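PDB 2Z72: protein-tyrosine-phosphatase from Shewanella sp., which catalyses the removal of phosphate from phosphotyrosine in proteins, as a cold-active member of the calcineurin-like phosphoesterase family with two bound zinc ions. Local coordinates for residues 164-169 against 175-180; 22-25 against 30-33; 91-96 against 313-318; 83-88 against 326-331. One frame throughout, in Å; residues are numbered along the deposited sequence. Where two conformers were deposited one is given.

Interaction 1. Residues 164-169 against 175-180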
loop_
_atom_site.group_PDB
_atom_site.type_symbol
_atom_site.label_atom_id
_atom_site.label_comp_id
_atom_site.label_asym_id
_atom_site.label_seq_id
_atom_site.Cartn_x
_atom_site.Cartn_y
_atom_site.Cartn_z
ATOM N N GLN A 164 -10.071 10.956 -13.585
ATOM C CA GLN A 164 -10.799 12.212 -13.868
ATOM C C GLN A 164 -11.899 12.492 -12.968
ATOM O O GLN A 164 -12.336 13.604 -12.663
ATOM C CB GLN A 164 -11.351 12.043 -15.295
ATOM C CG GLN A 164 -12.060 13.286 -15.833
ATOM C CD GLN A 164 -12.519 13.014 -17.240
ATOM O OE1 GLN A 164 -13.295 12.032 -17.439
ATOM N NE2 GLN A 164 -12.147 13.793 -18.216
ATOM N N ARG A 165 -12.560 11.560 -12.374
ATOM C CA ARG A 165 -13.724 11.590 -11.486
ATOM C C ARG A 165 -13.393 12.428 -10.263
ATOM O O ARG A 165 -14.308 13.007 -9.665
ATOM C CB ARG A 165 -14.352 10.284 -11.005
ATOM C CG ARG A 165 -13.560 9.476 -9.949
ATOM C CD ARG A 165 -14.146 8.081 -9.743
ATOM N NE ARG A 165 -15.485 8.238 -9.186
ATOM C CZ ARG A 165 -15.843 8.158 -7.927
ATOM N NH1 ARG A 165 -15.021 7.791 -6.964
ATOM N NH2 ARG A 165 -17.119 8.451 -7.607
ATOM N N TYR A 166 -12.126 12.471 -9.860
ATOM C CA TYR A 166 -11.738 13.175 -8.641
ATOM C C TYR A 166 -11.695 14.671 -8.857
ATOM O O TYR A 166 -11.511 15.431 -7.906
ATOM C CB TYR A 166 -10.422 12.605 -8.039
ATOM C CG TYR A 166 -10.719 11.151 -7.616
ATOM C CD1 TYR A 166 -10.135 10.064 -8.236
ATOM C CD2 TYR A 166 -11.651 10.899 -6.587
ATOM C CE1 TYR A 166 -10.451 8.782 -7.815
ATOM C CE2 TYR A 166 -11.981 9.611 -6.210
ATOM C CZ TYR A 166 -11.382 8.537 -6.828
ATOM O OH TYR A 166 -11.710 7.260 -6.498
ATOM N N ASP A 167 -11.930 15.094 -10.101
ATOM C CA ASP A 167 -12.077 16.560 -10.300
ATOM C C ASP A 167 -13.337 17.109 -9.601
ATOM O O ASP A 167 -13.400 18.292 -9.316
ATOM C CB ASP A 167 -12.137 16.906 -11.812
ATOM C CG ASP A 167 -10.912 16.705 -12.605
ATOM O OD1 ASP A 167 -10.931 16.857 -13.854
ATOM O OD2 ASP A 167 -9.849 16.410 -12.010
ATOM N N ILE A 168 -14.338 16.274 -9.387
ATOM C CA ILE A 168 -15.510 16.713 -8.656
ATOM C C ILE A 168 -15.109 17.091 -7.243
ATOM O O ILE A 168 -15.365 18.193 -6.725
ATOM C CB ILE A 168 -16.659 15.667 -8.697
ATOM C CG1 ILE A 168 -17.166 15.344 -10.105
ATOM C CG2 ILE A 168 -17.811 16.135 -7.797
ATOM C CD1 ILE A 168 -17.729 16.569 -10.794
ATOM N N ALA A 169 -14.393 16.194 -6.542
ATOM C CA ALA A 169 -13.975 16.463 -5.172
ATOM C C ALA A 169 -13.062 17.670 -5.124
ATOM O O ALA A 169 -13.221 18.516 -4.226
ATOM C CB ALA A 169 -13.286 15.236 -4.606
ATOM N N ARG A 175 -9.776 22.453 -3.356
ATOM C CA ARG A 175 -8.349 22.272 -3.130
ATOM C C ARG A 175 -7.854 21.199 -4.069
ATOM O O ARG A 175 -8.638 20.315 -4.461
ATOM C CB ARG A 175 -8.037 22.010 -1.710
ATOM C CG ARG A 175 -8.615 20.745 -1.229
ATOM C CD ARG A 175 -8.650 20.838 0.298
ATOM N NE ARG A 175 -9.797 21.595 0.800
ATOM C CZ ARG A 175 -10.154 21.692 2.074
ATOM N NH1 ARG A 175 -9.448 21.071 3.006
ATOM N NH2 ARG A 175 -11.220 22.402 2.407
ATOM N N PRO A 176 -6.576 21.297 -4.391
ATOM C CA PRO A 176 -6.024 20.318 -5.337
ATOM C C PRO A 176 -5.907 18.943 -4.717
ATOM O O PRO A 176 -5.941 18.743 -3.488
ATOM C CB PRO A 176 -4.661 20.862 -5.718
ATOM C CG PRO A 176 -4.276 21.721 -4.592
ATOM C CD PRO A 176 -5.547 22.311 -4.032
ATOM N N TYR A 177 -5.794 17.886 -5.535
ATOM C CA TYR A 177 -5.926 16.533 -5.060
ATOM C C TYR A 177 -4.884 16.175 -4.007
ATOM O O TYR A 177 -5.186 15.465 -3.054
ATOM C CB TYR A 177 -5.811 15.572 -6.239
ATOM C CG TYR A 177 -6.157 14.148 -5.982
ATOM C CD1 TYR A 177 -5.135 13.186 -5.842
ATOM C CD2 TYR A 177 -7.450 13.655 -5.919
ATOM C CE1 TYR A 177 -5.436 11.854 -5.605
ATOM C CE2 TYR A 177 -7.754 12.357 -5.716
ATOM C CZ TYR A 177 -6.728 11.435 -5.556
ATOM O OH TYR A 177 -6.956 10.117 -5.381
ATOM N N ASN A 178 -3.670 16.671 -4.153
ATOM C CA ASN A 178 -2.655 16.436 -3.109
ATOM C C ASN A 178 -3.096 16.976 -1.773
ATOM O O ASN A 178 -2.717 16.410 -0.721
ATOM C CB ASN A 178 -1.328 17.009 -3.573
ATOM C CG ASN A 178 -1.352 18.458 -3.936
ATOM O OD1 ASN A 178 -2.101 18.789 -4.883
ATOM N ND2 ASN A 178 -0.593 19.326 -3.306
ATOM N N LYS A 179 -3.828 18.054 -1.746
ATOM C CA LYS A 179 -4.289 18.659 -0.482
ATOM C C LYS A 179 -5.506 17.970 0.071
ATOM O O LYS A 179 -5.960 18.234 1.194
ATOM C CB LYS A 179 -4.465 20.145 -0.687
ATOM C CG LYS A 179 -3.183 20.864 -0.930
ATOM C CD LYS A 179 -2.279 20.831 0.297
ATOM C CE LYS A 179 -1.090 21.783 0.037
ATOM N NZ LYS A 179 0.035 21.426 0.947
ATOM N N LEU A 180 -6.115 17.034 -0.650
ATOM C CA LEU A 180 -7.121 16.163 -0.083
ATOM C C LEU A 180 -6.507 15.049 0.733
ATOM O O LEU A 180 -7.237 14.335 1.413
ATOM C CB LEU A 180 -8.018 15.609 -1.195
ATOM C CG LEU A 180 -8.845 16.622 -1.978
ATOM C CD1 LEU A 180 -9.648 15.943 -3.080
ATOM C CD2 LEU A 180 -9.806 17.349 -1.034
#
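Tyr166 and Tyr177 lean on each other where helix 166-172 of the calcineurin-like phosphoesterase domain is followed by a loop whose residues 177-180 turn back beside it. The Tyr166 side chain can be followed outward. Its CB is the closest to the other segment, 3.5 Å from Tyr177 CE2, and CG, where the ring begins, lies 3.7 Å from the same CE2. The two rings meet obliquely, their planes inclined at 48°. Further out the Tyr166 ring lies between two groups: Arg165 CG sits over the centre of one face, and Tyr177 OH lies above the opposite face, displaced toward the rim. At the tip, Tyr166 OH is hydrogen-bonded to the backbone N of Val122, so this buried hydroxyl ties the contact to helix 122-138. Tyr177 arrives with CG anti to its backbone N (chi1 -170°), which swings the ring back toward the helix; its own ring also meets Tyr181 edge-to-face. Asp9 and Tyr12 of strand 8-14 touch both Tyr166 and Ala169. One turn along from the ring pair, the methyl of Ala169 rests 4.0 Å from Leu180 CD1.

Interaction 2. Residues 22-25 against 30-33; sequences TAYW and RLKT
Tyr24 and Thr33 stand side by side on one face of the sheet and point the same way. The threonine is laid along the CD2-CE2 side of the ring, with Thr33 OG1 3.4 Å from Tyr24 CD2 and Thr33 CG2 3.7 Å from Tyr24 CE2. With CG2 anti to its backbone N, Thr33 also sends this methyl across to Thr22, where the two CG2 atoms meet at 3.5 Å. Leu31, two residues before Thr33 on the same strand, meets the base of the ring: its CD1 lies near the ring plane, at the edge, 3.9 Å from Tyr24 CB. On the reverse face are Trp25 and Lys32. The indole is turned so that Lys32 O lies at its edge, in the ring plane, 3.4 Å from Trp25 CD1, while Trp25 NE1 is hydrogen-bonded to Thr34 OG1. The backbones of this pair exchange two bonds, Trp25 N to Lys32 O and Lys32 N to Trp25 O, the second nearly straight at 174°. Hydrogen-bonded Trp25-Lys32 next to non-hydrogen-bonded Tyr24-Thr33, on strands running at 163°, is the register of an antiparallel beta hairpin, here strands 22-27 and 30-35 of a three-stranded sheet that strand 8-14 completes.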
loop_
_atom_site.group_PDB
_atom_site.type_symbol
_atom_site.label_atom_id
_atom_site.label_comp_id
_atom_site.label_asym_id
_atom_site.label_seq_id
_atom_site.Cartn_x
_atom_site.Cartn_y
_atom_site.Cartn_z
ATOM N N THR A 22 -13.703 16.660 10.870
ATOM C CA THR A 22 -14.724 17.052 9.948
ATOM C C THR A 22 -14.632 16.186 8.703
ATOM O O THR A 22 -13.503 15.897 8.267
ATOM C CB THR A 22 -14.524 18.518 9.551
ATOM O OG1 THR A 22 -14.574 19.368 10.709
ATOM C CG2 THR A 22 -15.606 18.991 8.549
ATOM N N ALA A 23 -15.737 15.759 8.175
ATOM C CA ALA A 23 -15.779 14.933 6.994
ATOM C C ALA A 23 -16.468 15.668 5.835
ATOM O O ALA A 23 -17.572 16.224 6.008
ATOM C CB ALA A 23 -16.498 13.624 7.280
ATOM N N TYR A 24 -15.837 15.603 4.670
ATOM C CA TYR A 24 -16.340 16.111 3.425
ATOM C C TYR A 24 -16.794 14.928 2.558
ATOM O O TYR A 24 -16.002 14.004 2.336
ATOM C CB TYR A 24 -15.300 16.919 2.688
ATOM C CG TYR A 24 -14.872 18.177 3.378
ATOM C CD1 TYR A 24 -13.693 18.278 4.092
ATOM C CD2 TYR A 24 -15.609 19.297 3.378
ATOM C CE1 TYR A 24 -13.330 19.449 4.711
ATOM C CE2 TYR A 24 -15.250 20.470 4.021
ATOM C CZ TYR A 24 -14.118 20.548 4.686
ATOM O OH TYR A 24 -13.752 21.683 5.322
ATOM N N TRP A 25 -18.008 14.986 2.046
ATOM C CA TRP A 25 -18.629 13.930 1.275
ATOM C C TRP A 25 -19.091 14.501 -0.034
ATOM O O TRP A 25 -19.730 15.581 -0.064
ATOM C CB TRP A 25 -19.841 13.348 1.979
ATOM C CG TRP A 25 -19.634 12.960 3.402
ATOM C CD1 TRP A 25 -19.670 13.796 4.485
ATOM C CD2 TRP A 25 -19.366 11.679 3.957
ATOM N NE1 TRP A 25 -19.440 13.135 5.629
ATOM C CE2 TRP A 25 -19.251 11.811 5.369
ATOM C CE3 TRP A 25 -19.217 10.400 3.406
ATOM C CZ2 TRP A 25 -18.989 10.712 6.196
ATOM C CZ3 TRP A 25 -18.964 9.319 4.243
ATOM C CH2 TRP A 25 -18.848 9.476 5.648
ATOM N N ARG A 30 -22.694 17.005 -5.192
ATOM C CA ARG A 30 -22.815 18.138 -4.323
ATOM C C ARG A 30 -22.008 17.796 -3.052
ATOM O O ARG A 30 -21.817 16.629 -2.697
ATOM C CB ARG A 30 -24.276 18.404 -3.957
ATOM C CG ARG A 30 -25.143 18.837 -5.116
ATOM C CD ARG A 30 -25.151 20.335 -5.453
ATOM N NE ARG A 30 -23.915 20.732 -6.145
ATOM C CZ ARG A 30 -23.553 20.747 -7.404
ATOM N NH1 ARG A 30 -22.325 21.184 -7.720
ATOM N NH2 ARG A 30 -24.459 20.304 -8.288
ATOM N N LEU A 31 -21.531 18.807 -2.353
ATOM C CA LEU A 31 -20.767 18.612 -1.132
ATOM C C LEU A 31 -21.655 18.603 0.082
ATOM O O LEU A 31 -22.457 19.500 0.280
ATOM C CB LEU A 31 -19.752 19.750 -1.035
ATOM C CG LEU A 31 -18.809 19.708 0.174
ATOM C CD1 LEU A 31 -17.992 18.414 0.215
ATOM C CD2 LEU A 31 -17.906 20.931 0.197
ATOM N N LYS A 32 -21.409 17.642 0.941
ATOM C CA LYS A 32 -21.943 17.600 2.288
ATOM C C LYS A 32 -20.771 17.602 3.258
ATOM O O LYS A 32 -19.791 16.908 3.042
ATOM C CB LYS A 32 -22.894 16.452 2.531
ATOM C CG LYS A 32 -24.240 16.463 1.779
ATOM C CD LYS A 32 -25.220 15.417 2.294
ATOM C CE LYS A 32 -26.628 15.372 1.697
ATOM N NZ LYS A 32 -27.578 14.499 2.477
ATOM N N THR A 33 -20.859 18.390 4.309
ATOM C CA THR A 33 -19.812 18.494 5.320
ATOM C C THR A 33 -20.424 18.178 6.639
ATOM O O THR A 33 -21.433 18.754 7.040
ATOM C CB THR A 33 -19.253 19.933 5.335
ATOM O OG1 THR A 33 -18.818 20.230 4.010
ATOM C CG2 THR A 33 -18.131 20.050 6.338
#

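Interaction 3. Residues 91-96 against 313-318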
loop_
_atom_site.group_PDB
_atom_site.type_symbol
_atom_site.label_atom_id
_atom_site.label_comp_id
_atom_site.label_asym_id
_atom_site.label_seq_id
_atom_site.Cartn_x
_atom_site.Cartn_y
_atom_site.Cartn_z
ATOM N N LYS A 91 -11.927 -11.999 0.130
ATOM C CA LYS A 91 -12.990 -12.891 0.513
ATOM C C LYS A 91 -12.692 -14.309 0.045
ATOM O O LYS A 91 -12.860 -15.292 0.797
ATOM C CB LYS A 91 -14.349 -12.445 -0.064
ATOM C CG LYS A 91 -14.997 -11.230 0.593
ATOM C CD LYS A 91 -16.127 -10.647 -0.294
ATOM C CE LYS A 91 -17.249 -11.688 -0.464
ATOM N NZ LYS A 91 -18.384 -11.149 -1.313
ATOM N N LYS A 92 -12.302 -14.424 -1.254
ATOM C CA LYS A 92 -12.091 -15.773 -1.797
ATOM C C LYS A 92 -10.936 -16.473 -1.114
ATOM O O LYS A 92 -10.985 -17.707 -0.989
ATOM C CB LYS A 92 -11.811 -15.641 -3.280
ATOM C CG LYS A 92 -13.044 -15.289 -4.117
ATOM C CD LYS A 92 -13.920 -16.472 -4.337
ATOM C CE LYS A 92 -15.204 -16.093 -5.079
ATOM N NZ LYS A 92 -16.069 -17.270 -5.229
ATOM N N GLN A 93 -9.939 -15.727 -0.684
ATOM C CA GLN A 93 -8.742 -16.286 -0.030
ATOM C C GLN A 93 -8.932 -16.338 1.484
ATOM O O GLN A 93 -8.006 -16.729 2.224
ATOM C CB GLN A 93 -7.493 -15.537 -0.446
ATOM C CG GLN A 93 -7.037 -15.861 -1.848
ATOM C CD GLN A 93 -6.565 -17.278 -1.978
ATOM O OE1 GLN A 93 -6.019 -17.815 -1.029
ATOM N NE2 GLN A 93 -6.713 -17.835 -3.147
ATOM N N LYS A 94 -10.103 -15.947 2.032
ATOM C CA LYS A 94 -10.447 -16.104 3.455
ATOM C C LYS A 94 -9.549 -15.271 4.354
ATOM O O LYS A 94 -9.306 -15.589 5.521
ATOM C CB LYS A 94 -10.432 -17.578 3.881
ATOM C CG LYS A 94 -11.377 -18.433 3.021
ATOM C CD LYS A 94 -11.222 -19.900 3.367
ATOM C CE LYS A 94 -12.362 -20.776 2.866
ATOM N NZ LYS A 94 -12.946 -20.442 1.546
ATOM N N ILE A 95 -9.099 -14.127 3.808
ATOM C CA ILE A 95 -8.336 -13.164 4.569
ATOM C C ILE A 95 -9.285 -12.312 5.405
ATOM O O ILE A 95 -8.932 -11.857 6.494
ATOM C CB ILE A 95 -7.424 -12.338 3.671
ATOM C CG1 ILE A 95 -6.592 -13.177 2.703
ATOM C CG2 ILE A 95 -6.517 -11.432 4.523
ATOM C CD1 ILE A 95 -5.716 -14.215 3.378
ATOM N N ILE A 96 -10.507 -12.130 4.891
ATOM C CA ILE A 96 -11.570 -11.446 5.588
ATOM C C ILE A 96 -12.778 -12.396 5.697
ATOM O O ILE A 96 -12.829 -13.405 4.959
ATOM C CB ILE A 96 -11.920 -10.112 4.905
ATOM C CG1 ILE A 96 -12.454 -10.252 3.481
ATOM C CG2 ILE A 96 -10.734 -9.182 5.006
ATOM C CD1 ILE A 96 -12.718 -8.951 2.805
ATOM N N GLY A 313 -7.223 -10.441 -9.362
ATOM C CA GLY A 313 -5.933 -10.323 -8.741
ATOM C C GLY A 313 -5.646 -11.578 -7.966
ATOM O O GLY A 313 -6.467 -12.466 -7.839
ATOM N N GLU A 314 -4.489 -11.716 -7.378
ATOM C CA GLU A 314 -3.872 -12.757 -6.688
ATOM C C GLU A 314 -3.037 -12.212 -5.542
ATOM O O GLU A 314 -2.658 -11.031 -5.482
ATOM C CB GLU A 314 -2.952 -13.611 -7.608
ATOM C CG GLU A 314 -3.750 -14.140 -8.805
ATOM C CD GLU A 314 -2.989 -15.219 -9.582
ATOM O OE1 GLU A 314 -3.624 -15.812 -10.497
ATOM O OE2 GLU A 314 -1.769 -15.402 -9.347
ATOM N N LEU A 315 -2.729 -13.126 -4.633
ATOM C CA LEU A 315 -1.848 -12.811 -3.494
ATOM C C LEU A 315 -0.820 -13.892 -3.338
ATOM O O LEU A 315 -0.880 -14.989 -3.919
ATOM C CB LEU A 315 -2.687 -12.543 -2.256
ATOM C CG LEU A 315 -3.693 -13.611 -1.805
ATOM C CD1 LEU A 315 -3.041 -14.800 -1.118
ATOM C CD2 LEU A 315 -4.697 -12.953 -0.849
ATOM N N LEU A 316 0.151 -13.604 -2.469
ATOM C CA LEU A 316 1.186 -14.511 -2.041
ATOM C C LEU A 316 0.981 -14.822 -0.569
ATOM O O LEU A 316 0.798 -13.901 0.233
ATOM C CB LEU A 316 2.561 -13.854 -2.249
ATOM C CG LEU A 316 3.764 -14.591 -1.660
ATOM C CD1 LEU A 316 3.992 -15.916 -2.408
ATOM C CD2 LEU A 316 4.991 -13.718 -1.725
ATOM N N LEU A 317 1.035 -16.088 -0.231
ATOM C CA LEU A 317 0.969 -16.559 1.132
ATOM C C LEU A 317 2.309 -17.175 1.489
ATOM O O LEU A 317 2.809 -18.020 0.745
ATOM C CB LEU A 317 -0.143 -17.559 1.301
ATOM C CG LEU A 317 -0.326 -18.253 2.641
ATOM C CD1 LEU A 317 -0.616 -17.308 3.759
ATOM C CD2 LEU A 317 -1.460 -19.320 2.456
ATOM N N LEU A 318 2.855 -16.742 2.626
ATOM C CA LEU A 318 4.129 -17.307 3.154
ATOM C C LEU A 318 3.842 -17.907 4.493
ATOM O O LEU A 318 3.532 -17.205 5.494
ATOM C CB LEU A 318 5.193 -16.205 3.289
ATOM C CG LEU A 318 5.434 -15.364 2.027
ATOM C CD1 LEU A 318 4.594 -14.107 1.950
ATOM C CD2 LEU A 318 6.886 -14.939 1.912
#
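At the C-terminal end of helix 83-92, where the chain leaves the helix, Gln93 and Ile95 both pack against Leu315, the first residue of strand 315-319. Leu315 CD2 does most of the touching: it lies 3.8 Å from Gln93 CB and 4.0 Å from Ile95 CG1, so one methyl is shared by two residues of the helix exit. Leu315 CG stands between the backbone N and the carbonyl carbon (chi1 55°), a position from which CD2 reaches both. Gln93 crosses the leucine at a slant, whereas Ile95 lies alongside it, pointing the opposite way. A Schellman motif ends the helix: Lys94 takes a positive phi of 65° with two bonds back into the last turn, and beyond it Ile95 points to the strand as Gln93 does. Strand 315-319 lies antiparallel to strands 72-76 and 322-326, and the helix packs over this mixed sheet, Leu315 also touching Leu89. With an alanine here, Gln93 CG and Ile95 CG1 would probably lose their shared apolar partner, opening a gap between helix end and sheet. Gln93 bends at chi2 (-67°), laying its CG 3.9 Å from Leu315 CD2, and its amide NE2 donates to the carbonyl oxygens of Leu327 and Thr331.

Interaction 4. Residues 83-88 against 326-331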
loop_
_atom_site.group_PDB
_atom_site.type_symbol
_atom_site.label_atom_id
_atom_site.label_comp_id
_atom_site.label_asym_id
_atom_site.label_seq_id
_atom_site.Cartn_x
_atom_site.Cartn_y
_atom_site.Cartn_z
ATOM N N TYR A 83 -11.333 -1.381 -5.651
ATOM C CA TYR A 83 -11.874 -1.899 -4.414
ATOM C C TYR A 83 -12.606 -3.210 -4.583
ATOM O O TYR A 83 -12.402 -4.186 -3.836
ATOM C CB TYR A 83 -12.796 -0.872 -3.752
ATOM C CG TYR A 83 -13.532 -1.394 -2.542
ATOM C CD1 TYR A 83 -14.874 -1.625 -2.535
ATOM C CD2 TYR A 83 -12.810 -1.640 -1.367
ATOM C CE1 TYR A 83 -15.551 -2.084 -1.429
ATOM C CE2 TYR A 83 -13.487 -2.113 -0.238
ATOM C CZ TYR A 83 -14.828 -2.335 -0.271
ATOM O OH TYR A 83 -15.434 -2.810 0.888
ATOM N N ASP A 84 -13.487 -3.313 -5.598
ATOM C CA ASP A 84 -14.251 -4.515 -5.773
ATOM C C ASP A 84 -13.343 -5.702 -5.977
ATOM O O ASP A 84 -13.602 -6.811 -5.421
ATOM C CB ASP A 84 -15.217 -4.406 -6.966
ATOM C CG ASP A 84 -16.226 -3.290 -6.858
ATOM O OD1 ASP A 84 -16.580 -2.891 -5.726
ATOM O OD2 ASP A 84 -16.674 -2.846 -7.930
ATOM N N VAL A 85 -12.298 -5.565 -6.780
ATOM C CA VAL A 85 -11.377 -6.678 -7.017
ATOM C C VAL A 85 -10.625 -7.045 -5.733
ATOM O O VAL A 85 -10.524 -8.245 -5.402
ATOM C CB VAL A 85 -10.379 -6.326 -8.127
ATOM C CG1 VAL A 85 -9.321 -7.402 -8.321
ATOM C CG2 VAL A 85 -11.116 -6.089 -9.454
ATOM N N LEU A 86 -10.141 -6.055 -5.013
ATOM C CA LEU A 86 -9.497 -6.340 -3.744
ATOM C C LEU A 86 -10.370 -7.106 -2.792
ATOM O O LEU A 86 -9.968 -8.095 -2.151
ATOM C CB LEU A 86 -9.048 -5.015 -3.119
ATOM C CG LEU A 86 -8.470 -5.085 -1.718
ATOM C CD1 LEU A 86 -7.184 -5.906 -1.701
ATOM C CD2 LEU A 86 -8.242 -3.679 -1.146
ATOM N N LEU A 87 -11.628 -6.645 -2.617
ATOM C CA LEU A 87 -12.515 -7.265 -1.681
ATOM C C LEU A 87 -12.792 -8.697 -2.087
ATOM O O LEU A 87 -12.787 -9.628 -1.256
ATOM C CB LEU A 87 -13.818 -6.485 -1.563
ATOM C CG LEU A 87 -14.703 -6.809 -0.379
ATOM C CD1 LEU A 87 -14.157 -6.251 0.935
ATOM C CD2 LEU A 87 -16.064 -6.178 -0.640
ATOM N N THR A 88 -13.075 -8.913 -3.374
ATOM C CA THR A 88 -13.350 -10.263 -3.831
ATOM C C THR A 88 -12.157 -11.208 -3.577
ATOM O O THR A 88 -12.315 -12.319 -3.104
ATOM C CB THR A 88 -13.694 -10.246 -5.326
ATOM O OG1 THR A 88 -14.958 -9.578 -5.435
ATOM C CG2 THR A 88 -13.814 -11.643 -5.920
ATOM N N GLY A 326 -2.101 -17.526 -4.236
ATOM C CA GLY A 326 -3.535 -17.536 -3.957
ATOM C C GLY A 326 -4.250 -16.867 -5.111
ATOM O O GLY A 326 -4.138 -15.665 -5.355
ATOM N N LEU A 327 -4.984 -17.701 -5.850
ATOM C CA LEU A 327 -5.671 -17.246 -7.043
ATOM C C LEU A 327 -6.991 -16.525 -6.712
ATOM O O LEU A 327 -7.599 -16.716 -5.638
ATOM C CB LEU A 327 -5.935 -18.463 -7.969
ATOM C CG LEU A 327 -4.717 -19.038 -8.706
ATOM C CD1 LEU A 327 -3.974 -20.019 -7.850
ATOM C CD2 LEU A 327 -5.169 -19.717 -9.987
ATOM N N TYR A 328 -7.475 -15.781 -7.705
ATOM C CA TYR A 328 -8.696 -15.001 -7.559
ATOM C C TYR A 328 -9.900 -15.859 -7.291
ATOM O O TYR A 328 -10.878 -15.367 -6.691
ATOM C CB TYR A 328 -8.957 -14.187 -8.826
ATOM C CG TYR A 328 -9.896 -13.024 -8.701
ATOM C CD1 TYR A 328 -10.975 -12.898 -9.593
ATOM C CD2 TYR A 328 -9.742 -12.039 -7.725
ATOM C CE1 TYR A 328 -11.852 -11.843 -9.509
ATOM C CE2 TYR A 328 -10.621 -10.971 -7.645
ATOM C CZ TYR A 328 -11.679 -10.883 -8.533
ATOM O OH TYR A 328 -12.486 -9.789 -8.404
ATOM N N ASP A 329 -9.917 -17.109 -7.772
ATOM C CA ASP A 329 -11.039 -18.023 -7.587
ATOM C C ASP A 329 -10.996 -18.753 -6.246
ATOM O O ASP A 329 -11.902 -19.568 -6.028
ATOM C CB ASP A 329 -11.120 -18.975 -8.766
ATOM C CG ASP A 329 -10.038 -20.009 -8.818
ATOM O OD1 ASP A 329 -10.180 -20.849 -9.774
ATOM O OD2 ASP A 329 -9.102 -19.979 -7.988
ATOM N N GLY A 330 -9.982 -18.446 -5.394
ATOM C CA GLY A 330 -9.951 -19.047 -4.072
ATOM C C GLY A 330 -9.083 -20.293 -4.032
ATOM O O GLY A 330 -8.827 -20.840 -2.951
ATOM N N THR A 331 -8.601 -20.748 -5.173
ATOM C CA THR A 331 -7.661 -21.885 -5.198
ATOM C C THR A 331 -6.250 -21.398 -4.925
ATOM O O THR A 331 -5.971 -20.177 -4.931
ATOM C CB THR A 331 -7.684 -22.640 -6.550
ATOM O OG1 THR A 331 -7.269 -21.820 -7.626
ATOM C CG2 THR A 331 -9.080 -23.178 -6.868
#
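Asp329 OD2 takes two bonds from Thr331 and so braces the turn from which Tyr328 reaches Val85 and Thr88. Thr331 OG1 donates to it at 2.6 Å on the syn side of the carboxylate, and Thr331 N reaches the same OD2 at 3.0 Å from above the carboxylate plane, closing an Asx turn. The chain here also makes a type I beta turn from Leu327 to Gly330, closed by Gly330 N to Leu327 O, and a bond from Leu327 N to Thr331 O ties its first residue to the one after it. Gly330 has phi 95°, where a side chain would collide with the carbonyl oxygen of Asp329. From this connection between strands 322-326 and 332-334 the Tyr328 ring extends to helix 83-92, its CG set anti to the backbone N (chi1 -161°). The phenol end lies against Thr88, with Tyr328 OH 3.3 Å from Thr88 CB and Tyr328 CZ 3.5 Å from Thr88 CG2, the side chains meeting at a slant. Val85 is crossed at about a right angle, Val85 CG1 being 3.9 Å from Tyr328 CE2. At the ring edge Val85 O lies in the ring plane, 3.5 Å from the same Tyr328 CE2. With an alanine in place of Tyr328, Thr88 CG2 and Val85 CG1 would probably be left without their partner, and the turn would lose its touch on the helix. No hydrogen bond joins the two segments, so the polar bonds shape the turn while the tyrosine meets the helix by packing and by its ring edge against Val85 O.

How the interactions relate
Interactions 3 and 4 hold the same helix, 83-92, at its exit and along its body. Their centres lie 7 Å apart, and Leu315 O and Gly326 N join them by a probable hydrogen bond 2.8 Å long. Interaction 3 is buried and aliphatic, whereas interaction 4 is partly buried and relies on one aromatic side chain. Interactions 1 and 2 sit together elsewhere, centres 13 Å apart, with Arg175 packing on Tyr24 between them; interaction 1 lies across the chain's centre from interaction 3. Of this pair, interaction 1 is a buried contact of side chains alone, while the hairpin of interaction 2, partly buried, is the one joined across its segments by backbone hydrogen bonds.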